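Local coordinates for DUF5063 domain-containing protein (Bacteroides fragilis, PDB 3NRH), which is of unknown function but folds into a predominantly alpha-helical domain that occurs here in a two-subunit assembly, at residues A[121-126]-A[151-156]; A[127-132]-A[139-144]. One frame throughout, in Å; residues are numbered along the deposited sequence.

Contact 1 of 2, residues A[121-126]-A[151-156]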
ATOM      1  N   GLN A 121       3.671  16.975   5.636  1.00 10.53           N
ATOM      2  CA  GLN A 121       3.643  17.826   6.815  1.00 15.65           C
ATOM      3  C   GLN A 121       3.765  16.997   8.089  1.00 12.94           C
ATOM      4  O   GLN A 121       4.537  17.336   8.984  1.00 13.32           O
ATOM      5  CB  GLN A 121       2.359  18.655   6.859  1.00 17.81           C
ATOM      6  CG  GLN A 121       2.373  19.747   7.920  1.00 24.48           C
ATOM      7  CD  GLN A 121       1.111  20.585   7.906  1.00 35.09           C
ATOM      8  OE1 GLN A 121       0.633  20.985   6.845  1.00 32.18           O
ATOM      9  NE2 GLN A 121       0.571  20.867   9.087  1.00 44.38           N
ATOM     10  N   ASP A 122       3.006  15.915   8.186  1.00 15.18           N
ATOM     11  CA  ASP A 122       3.089  15.085   9.386  1.00 13.72           C
ATOM     12  C   ASP A 122       4.389  14.297   9.483  1.00 10.39           C
ATOM     13  O   ASP A 122       5.002  14.236  10.546  1.00 13.61           O
ATOM     14  CB  ASP A 122       1.905  14.122   9.465  1.00 16.75           C
ATOM     15  CG  ASP A 122       0.806  14.631  10.386  1.00 26.30           C
ATOM     16  OD1 ASP A 122       1.091  14.879  11.582  1.00 29.26           O
ATOM     17  OD2 ASP A 122      -0.338  14.781   9.919  1.00 22.06           O
ATOM     18  N   ILE A 123       4.822  13.706   8.377  1.00 10.51           N
ATOM     19  CA  ILE A 123       6.051  12.910   8.396  1.00  9.66           C
ATOM     20  C   ILE A 123       7.304  13.760   8.620  1.00 10.38           C
ATOM     21  O   ILE A 123       8.155  13.415   9.440  1.00  8.98           O
ATOM     22  CB  ILE A 123       6.218  12.109   7.087  1.00  9.53           C
ATOM     23  CG1 ILE A 123       4.952  11.286   6.816  1.00 12.27           C
ATOM     24  CG2 ILE A 123       7.432  11.177   7.193  1.00 11.35           C
ATOM     25  CD1 ILE A 123       4.604  10.309   7.925  1.00 16.35           C
ATOM     26  N   LYS A 124       7.412  14.874   7.897  1.00  8.82           N
ATOM     27  CA  LYS A 124       8.575  15.754   8.020  1.00  9.26           C
ATOM     28  C   LYS A 124       8.717  16.353   9.421  1.00 12.01           C
ATOM     29  O   LYS A 124       9.825  16.438   9.958  1.00 11.88           O
ATOM     30  CB  LYS A 124       8.492  16.883   6.990  1.00 10.23           C
ATOM     31  CG  LYS A 124       9.680  17.850   7.001  1.00 15.65           C
ATOM     32  CD  LYS A 124      10.982  17.163   6.605  1.00 11.40           C
ATOM     33  CE  LYS A 124      12.132  18.167   6.516  1.00 13.76           C
ATOM     34  NZ  LYS A 124      13.393  17.533   6.018  1.00 13.89           N
ATOM     35  N   ASP A 125       7.604  16.776  10.013  1.00 10.37           N
ATOM     36  CA  ASP A 125       7.658  17.355  11.355  1.00 13.24           C
ATOM     37  C   ASP A 125       8.198  16.327  12.340  1.00 14.32           C
ATOM     38  O   ASP A 125       8.981  16.654  13.237  1.00 13.54           O
ATOM     39  CB  ASP A 125       6.271  17.827  11.809  1.00 13.48           C
ATOM     40  CG  ASP A 125       5.876  19.161  11.199  1.00 21.37           C
ATOM     41  OD1 ASP A 125       6.742  19.824  10.587  1.00 19.57           O
ATOM     42  OD2 ASP A 125       4.699  19.557  11.343  1.00 20.86           O
ATOM     43  N   PHE A 126       7.781  15.078  12.157  1.00 11.43           N
ATOM     44  CA  PHE A 126       8.221  13.994  13.017  1.00 11.20           C
ATOM     45  C   PHE A 126       9.724  13.685  12.907  1.00 12.39           C
ATOM     46  O   PHE A 126      10.434  13.690  13.912  1.00 13.33           O
ATOM     47  CB  PHE A 126       7.426  12.723  12.708  1.00 12.70           C
ATOM     48  CG  PHE A 126       8.052  11.476  13.257  1.00 17.11           C
ATOM     49  CD1 PHE A 126       8.226  11.313  14.629  1.00 19.07           C
ATOM     50  CD2 PHE A 126       8.513  10.481  12.401  1.00 15.36           C
ATOM     51  CE1 PHE A 126       8.855  10.175  15.139  1.00 22.10           C
ATOM     52  CE2 PHE A 126       9.143   9.340  12.900  1.00 17.76           C
ATOM     53  CZ  PHE A 126       9.314   9.189  14.273  1.00 21.48           C
ATOM     54  N   LEU A 151      -6.008   9.343  12.314  1.00 10.74           N
ATOM     55  CA  LEU A 151      -6.928  10.462  12.196  1.00 13.36           C
ATOM     56  C   LEU A 151      -6.997  11.041  10.792  1.00 20.05           C
ATOM     57  O   LEU A 151      -8.054  11.506  10.369  1.00 18.58           O
ATOM     58  CB  LEU A 151      -6.543  11.586  13.159  1.00 13.10           C
ATOM     59  CG  LEU A 151      -6.657  11.352  14.665  1.00 14.80           C
ATOM     60  CD1 LEU A 151      -6.236  12.626  15.385  1.00 15.87           C
ATOM     61  CD2 LEU A 151      -8.088  10.975  15.038  1.00 15.84           C
ATOM     62  N   LEU A 152      -5.889  11.024  10.056  1.00 18.06           N
ATOM     63  CA  LEU A 152      -5.940  11.619   8.730  1.00 21.71           C
ATOM     64  C   LEU A 152      -4.922  11.214   7.669  1.00 16.41           C
ATOM     65  O   LEU A 152      -5.317  10.905   6.545  1.00 16.01           O
ATOM     66  CB  LEU A 152      -5.920  13.145   8.873  1.00 30.18           C
ATOM     67  CG  LEU A 152      -6.258  13.966   7.626  1.00 40.64           C
ATOM     68  CD1 LEU A 152      -7.671  13.629   7.159  1.00 43.85           C
ATOM     69  CD2 LEU A 152      -6.144  15.454   7.943  1.00 32.06           C
ATOM     70  N   TRP A 153      -3.632  11.214   8.006  1.00 11.66           N
ATOM     71  CA  TRP A 153      -2.600  10.898   7.016  1.00 14.32           C
ATOM     72  C   TRP A 153      -2.715   9.512   6.380  1.00  9.33           C
ATOM     73  O   TRP A 153      -2.486   9.362   5.179  1.00 10.18           O
ATOM     74  CB  TRP A 153      -1.194  11.127   7.620  1.00 14.22           C
ATOM     75  CG  TRP A 153      -0.172  10.043   7.324  1.00 26.16           C
ATOM     76  CD1 TRP A 153       0.071   9.442   6.116  1.00 35.12           C
ATOM     77  CD2 TRP A 153       0.706   9.417   8.258  1.00 22.42           C
ATOM     78  NE1 TRP A 153       1.033   8.476   6.249  1.00 25.86           N
ATOM     79  CE2 TRP A 153       1.443   8.440   7.552  1.00 28.50           C
ATOM     80  CE3 TRP A 153       0.945   9.584   9.627  1.00 18.01           C
ATOM     81  CZ2 TRP A 153       2.395   7.635   8.167  1.00 18.19           C
ATOM     82  CZ3 TRP A 153       1.891   8.783  10.233  1.00 29.07           C
ATOM     83  CH2 TRP A 153       2.602   7.822   9.505  1.00 21.49           C
ATOM     84  N   GLY A 154      -3.058   8.507   7.179  1.00 12.59           N
ATOM     85  CA  GLY A 154      -3.195   7.162   6.647  1.00 11.05           C
ATOM     86  C   GLY A 154      -4.191   7.075   5.501  1.00 10.22           C
ATOM     87  O   GLY A 154      -3.925   6.422   4.490  1.00  8.57           O
ATOM     88  N   GLN A 155      -5.340   7.730   5.650  1.00  9.60           N
ATOM     89  CA  GLN A 155      -6.359   7.699   4.605  1.00 14.87           C
ATOM     90  C   GLN A 155      -5.876   8.451   3.366  1.00 10.67           C
ATOM     91  O   GLN A 155      -6.114   8.019   2.242  1.00  9.98           O
ATOM     92  CB  GLN A 155      -7.670   8.307   5.109  1.00 13.11           C
ATOM     93  CG  GLN A 155      -8.860   8.088   4.170  1.00 21.17           C
ATOM     94  CD  GLN A 155      -9.285   6.630   4.089  1.00 29.15           C
ATOM     95  OE1 GLN A 155      -9.583   6.002   5.108  1.00 35.76           O
ATOM     96  NE2 GLN A 155      -9.321   6.086   2.874  1.00 30.67           N
ATOM     97  N   LYS A 156      -5.193   9.572   3.571  1.00  9.24           N
ATOM     98  CA  LYS A 156      -4.680  10.343   2.445  1.00 13.79           C
ATOM     99  C   LYS A 156      -3.667   9.513   1.661  1.00 12.46           C
ATOM    100  O   LYS A 156      -3.610   9.588   0.436  1.00  9.05           O
ATOM    101  CB  LYS A 156      -4.028  11.637   2.933  1.00 11.68           C
ATOM    102  CG  LYS A 156      -5.018  12.645   3.497  1.00 19.57           C
ATOM    103  CD  LYS A 156      -4.314  13.891   3.997  1.00 22.13           C
ATOM    104  CE  LYS A 156      -5.301  14.901   4.575  1.00 30.50           C
ATOM    105  NZ  LYS A 156      -6.294  15.363   3.570  1.00 35.95           N
TER
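I123 meets W153 through its CD1 methyl, and two torsions put it there: chi1 of -53° sets CG1 anti to the carbonyl carbon, beside the backbone N, and chi2 of -59° folds CD1 round toward the other helix. The CA–CB bond of I123 does not itself aim across the gap; the end of the branch makes up the difference. W153 starts with its CB already directed at helix 112-131, and a chi1 of 136°, well away from a staggered value, carries the indole forward to receive the methyl. Its helix has a wider, pi-type turn at 151-153, just where W153 leaves it.

CD1 of I123 sits 3.5 Å from the centroid of the W153 six-membered ring, almost straight over the face, which makes this a CH-pi contact. It is slightly off centre: CD1 lies 3.5 Å from CZ2 of W153 and 4.1 Å from CE3 on the far side of the same ring. The two side chains cross at about a right angle, and CD1 is the one atom of I123 within 4.2 Å of the ring.

D122, the residue nearest W153 in backbone register with CA atoms 7.5 Å apart, adds a looser touch. Its OD2 comes to 4.4 Å from CB of W153, with no hydrogen bond between them, while its OD1 is held by ND2 of N148, one turn earlier on helix 135-169.

Around this pair the helices close in. F149 meets the indole edge-to-face, C145 and I119 also pack on W153, and I123 reaches A20 and C24. The contact is therefore a buried joint between helices 112-131 and 135-169, with helix 11-28 packed against its I123 side; strand 109-111 leads directly into helix 112-131.

Contact 2 of 2, residues A[127-132]-A[139-144]; sequences IFVFQL and NDSLAI
V129 and S141 face each other where helices 112-131 and 135-169 run close, their CA atoms 6.8 Å apart and both CA–CB bonds directed across the gap. In V129, chi1 of 175° turns CG1 anti to the backbone N, and this branch meets the serine: CG1 lies 3.7 Å from OG of S141. The two CB atoms touch as well, at 3.9 Å. S141 has chi1 of 62°, which tucks OG between its own backbone N and carbonyl carbon. There OG has the carbonyl oxygens of T137 and M138, in the preceding turn of its own helix, as hydrogen-bond partners; its single proton must be shared or lie with one at a time.

F130 flanks this meeting point. Its CB does not aim at segment 139-144, but the ring swings nearer, with CD1 4.7 Å from OG of S141. That is a loose approach, and the ring also packs on M138, V17 and F126. T137 lies against V129.

No hydrogen bond joins the two segments. The serine hydroxyl is already engaged by its own helix, so van der Waals packing of V129 on S141, with F130 alongside, probably accounts for the contact. The small size of S141 is consistent with the close spacing of the helices just short of the turn that joins them.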
ATOM      1  N   ILE A 127      10.211  13.417  11.699  1.00 10.97           N
ATOM      2  CA  ILE A 127      11.624  13.068  11.550  1.00 12.83           C
ATOM      3  C   ILE A 127      12.594  14.198  11.873  1.00 12.69           C
ATOM      4  O   ILE A 127      13.720  13.943  12.309  1.00  8.21           O
ATOM      5  CB  ILE A 127      11.944  12.510  10.146  1.00 12.16           C
ATOM      6  CG1 ILE A 127      11.637  13.551   9.071  1.00 10.41           C
ATOM      7  CG2 ILE A 127      11.164  11.214   9.927  1.00 16.80           C
ATOM      8  CD1 ILE A 127      12.055  13.115   7.674  1.00 20.05           C
ATOM      9  N   PHE A 128      12.166  15.440  11.668  1.00 10.74           N
ATOM     10  CA  PHE A 128      13.025  16.575  11.995  1.00  9.23           C
ATOM     11  C   PHE A 128      13.305  16.547  13.497  1.00 12.92           C
ATOM     12  O   PHE A 128      14.464  16.558  13.936  1.00  9.65           O
ATOM     13  CB  PHE A 128      12.349  17.897  11.625  1.00  9.76           C
ATOM     14  CG  PHE A 128      13.103  19.112  12.102  1.00 11.57           C
ATOM     15  CD1 PHE A 128      14.442  19.291  11.768  1.00 10.02           C
ATOM     16  CD2 PHE A 128      12.476  20.071  12.893  1.00 17.40           C
ATOM     17  CE1 PHE A 128      15.150  20.412  12.217  1.00 17.69           C
ATOM     18  CE2 PHE A 128      13.171  21.193  13.346  1.00 18.53           C
ATOM     19  CZ  PHE A 128      14.512  21.361  13.005  1.00 15.45           C
ATOM     20  N   VAL A 129      12.231  16.485  14.281  1.00 10.70           N
ATOM     21  CA  VAL A 129      12.333  16.459  15.734  1.00 13.88           C
ATOM     22  C   VAL A 129      13.081  15.233  16.227  1.00 11.82           C
ATOM     23  O   VAL A 129      13.893  15.321  17.143  1.00 12.96           O
ATOM     24  CB  VAL A 129      10.931  16.472  16.387  1.00 19.71           C
ATOM     25  CG1 VAL A 129      11.052  16.313  17.899  1.00 31.36           C
ATOM     26  CG2 VAL A 129      10.228  17.768  16.050  1.00 24.30           C
ATOM     27  N   PHE A 130      12.809  14.087  15.617  1.00 11.84           N
ATOM     28  CA  PHE A 130      13.458  12.853  16.031  1.00 13.56           C
ATOM     29  C   PHE A 130      14.972  12.977  15.969  1.00 18.83           C
ATOM     30  O   PHE A 130      15.685  12.446  16.821  1.00 24.49           O
ATOM     31  CB  PHE A 130      13.011  11.698  15.142  1.00 16.87           C
ATOM     32  CG  PHE A 130      13.084  10.363  15.812  1.00 17.50           C
ATOM     33  CD1 PHE A 130      12.171  10.019  16.805  1.00 21.55           C
ATOM     34  CD2 PHE A 130      14.058   9.444  15.448  1.00 18.51           C
ATOM     35  CE1 PHE A 130      12.228   8.772  17.425  1.00 19.46           C
ATOM     36  CE2 PHE A 130      14.124   8.191  16.064  1.00 24.15           C
ATOM     37  CZ  PHE A 130      13.208   7.857  17.052  1.00 19.62           C
ATOM     38  N   GLN A 131      15.467  13.692  14.967  1.00 15.36           N
ATOM     39  CA  GLN A 131      16.905  13.855  14.814  1.00 17.74           C
ATOM     40  C   GLN A 131      17.531  14.874  15.764  1.00 16.81           C
ATOM     41  O   GLN A 131      18.756  14.909  15.914  1.00 19.08           O
ATOM     42  CB  GLN A 131      17.241  14.222  13.368  1.00 16.27           C
ATOM     43  CG  GLN A 131      18.734  14.287  13.093  1.00 14.52           C
ATOM     44  CD  GLN A 131      19.055  14.156  11.624  1.00 12.64           C
ATOM     45  OE1 GLN A 131      18.601  14.958  10.807  1.00 19.85           O
ATOM     46  NE2 GLN A 131      19.843  13.140  11.277  1.00 15.81           N
ATOM     47  N   LEU A 132      16.709  15.695  16.415  1.00 16.48           N
ATOM     48  CA  LEU A 132      17.236  16.698  17.339  1.00 14.96           C
ATOM     49  C   LEU A 132      17.800  16.089  18.625  1.00 22.78           C
ATOM     50  O   LEU A 132      18.510  16.758  19.376  1.00 20.74           O
ATOM     51  CB  LEU A 132      16.171  17.761  17.647  1.00 13.95           C
ATOM     52  CG  LEU A 132      15.773  18.598  16.421  1.00 19.30           C
ATOM     53  CD1 LEU A 132      14.789  19.687  16.814  1.00 27.14           C
ATOM     54  CD2 LEU A 132      17.018  19.216  15.803  1.00 19.13           C
ATOM     55  N   ASN A 139       9.773  11.266  21.675  1.00 17.32           N
ATOM     56  CA  ASN A 139       8.648  10.407  22.013  1.00 17.58           C
ATOM     57  C   ASN A 139       7.315  11.046  21.654  1.00 18.59           C
ATOM     58  O   ASN A 139       6.449  10.401  21.057  1.00 16.59           O
ATOM     59  CB  ASN A 139       8.666  10.065  23.503  1.00 20.30           C
ATOM     60  CG  ASN A 139       7.443   9.279  23.930  1.00 18.42           C
ATOM     61  OD1 ASN A 139       6.384   9.848  24.186  1.00 27.66           O
ATOM     62  ND2 ASN A 139       7.580   7.965  23.989  1.00 21.53           N
ATOM     63  N   ASP A 140       7.149  12.314  22.017  1.00 18.05           N
ATOM     64  CA  ASP A 140       5.905  13.017  21.731  1.00 17.48           C
ATOM     65  C   ASP A 140       5.664  13.234  20.246  1.00 15.34           C
ATOM     66  O   ASP A 140       4.529  13.124  19.784  1.00 15.22           O
ATOM     67  CB  ASP A 140       5.864  14.344  22.492  1.00 16.54           C
ATOM     68  CG  ASP A 140       5.548  14.148  23.966  1.00 37.06           C
ATOM     69  OD1 ASP A 140       5.563  12.981  24.414  1.00 26.99           O
ATOM     70  OD2 ASP A 140       5.286  15.147  24.672  1.00 32.90           O
ATOM     71  N   SER A 141       6.719  13.529  19.487  1.00 14.09           N
ATOM     72  CA  SER A 141       6.549  13.730  18.047  1.00 15.12           C
ATOM     73  C   SER A 141       6.098  12.413  17.415  1.00 16.44           C
ATOM     74  O   SER A 141       5.292  12.403  16.484  1.00 12.15           O
ATOM     75  CB  SER A 141       7.854  14.222  17.396  1.00 20.27           C
ATOM     76  OG  SER A 141       8.913  13.283  17.520  1.00 18.89           O
ATOM     77  N   LEU A 142       6.612  11.301  17.934  1.00 12.04           N
ATOM     78  CA  LEU A 142       6.235   9.981  17.430  1.00 15.53           C
ATOM     79  C   LEU A 142       4.763   9.717  17.743  1.00 13.03           C
ATOM     80  O   LEU A 142       3.992   9.304  16.874  1.00 13.38           O
ATOM     81  CB  LEU A 142       7.089   8.891  18.082  1.00 14.33           C
ATOM     82  CG  LEU A 142       6.688   7.458  17.733  1.00 16.99           C
ATOM     83  CD1 LEU A 142       6.876   7.237  16.243  1.00 24.68           C
ATOM     84  CD2 LEU A 142       7.525   6.464  18.534  1.00 25.72           C
ATOM     85  N   ALA A 143       4.376   9.959  18.992  1.00 15.66           N
ATOM     86  CA  ALA A 143       2.993   9.753  19.416  1.00 11.94           C
ATOM     87  C   ALA A 143       2.028  10.568  18.557  1.00 14.53           C
ATOM     88  O   ALA A 143       0.986  10.070  18.142  1.00 12.99           O
ATOM     89  CB  ALA A 143       2.832  10.132  20.892  1.00 14.84           C
ATOM     90  N   ILE A 144       2.371  11.826  18.302  1.00  9.25           N
ATOM     91  CA  ILE A 144       1.526  12.691  17.483  1.00 11.83           C
ATOM     92  C   ILE A 144       1.406  12.154  16.059  1.00 14.88           C
ATOM     93  O   ILE A 144       0.312  12.077  15.503  1.00 12.84           O
ATOM     94  CB  ILE A 144       2.090  14.125  17.429  1.00 11.86           C
ATOM     95  CG1 ILE A 144       1.936  14.787  18.798  1.00 10.89           C
ATOM     96  CG2 ILE A 144       1.363  14.942  16.359  1.00 19.81           C
ATOM     97  CD1 ILE A 144       2.560  16.157  18.889  1.00 15.58           C
TER

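Overall arrangement
From the N terminus the chain lays down helices 11-28, 35-54 and 73-87 and a small two-stranded antiparallel sheet (92-94 and 109-111) before helix 112-131 begins. Both contacts then pair this helix with the next, 135-169. Contact 2 closes the tighter loop, with just six residues between its segments round the turn; contact 1 closes a longer one of 24 residues, and contact 2 is nested inside it. Their centres are about 13 Å apart, like two rungs of one helical hairpin. F126, on the segment of contact 1, reaches contact 2: its CE1 lies 3.5 Å from CA of L142. Helix 11-28 packs beside both, tying the hairpin to the start of the fold.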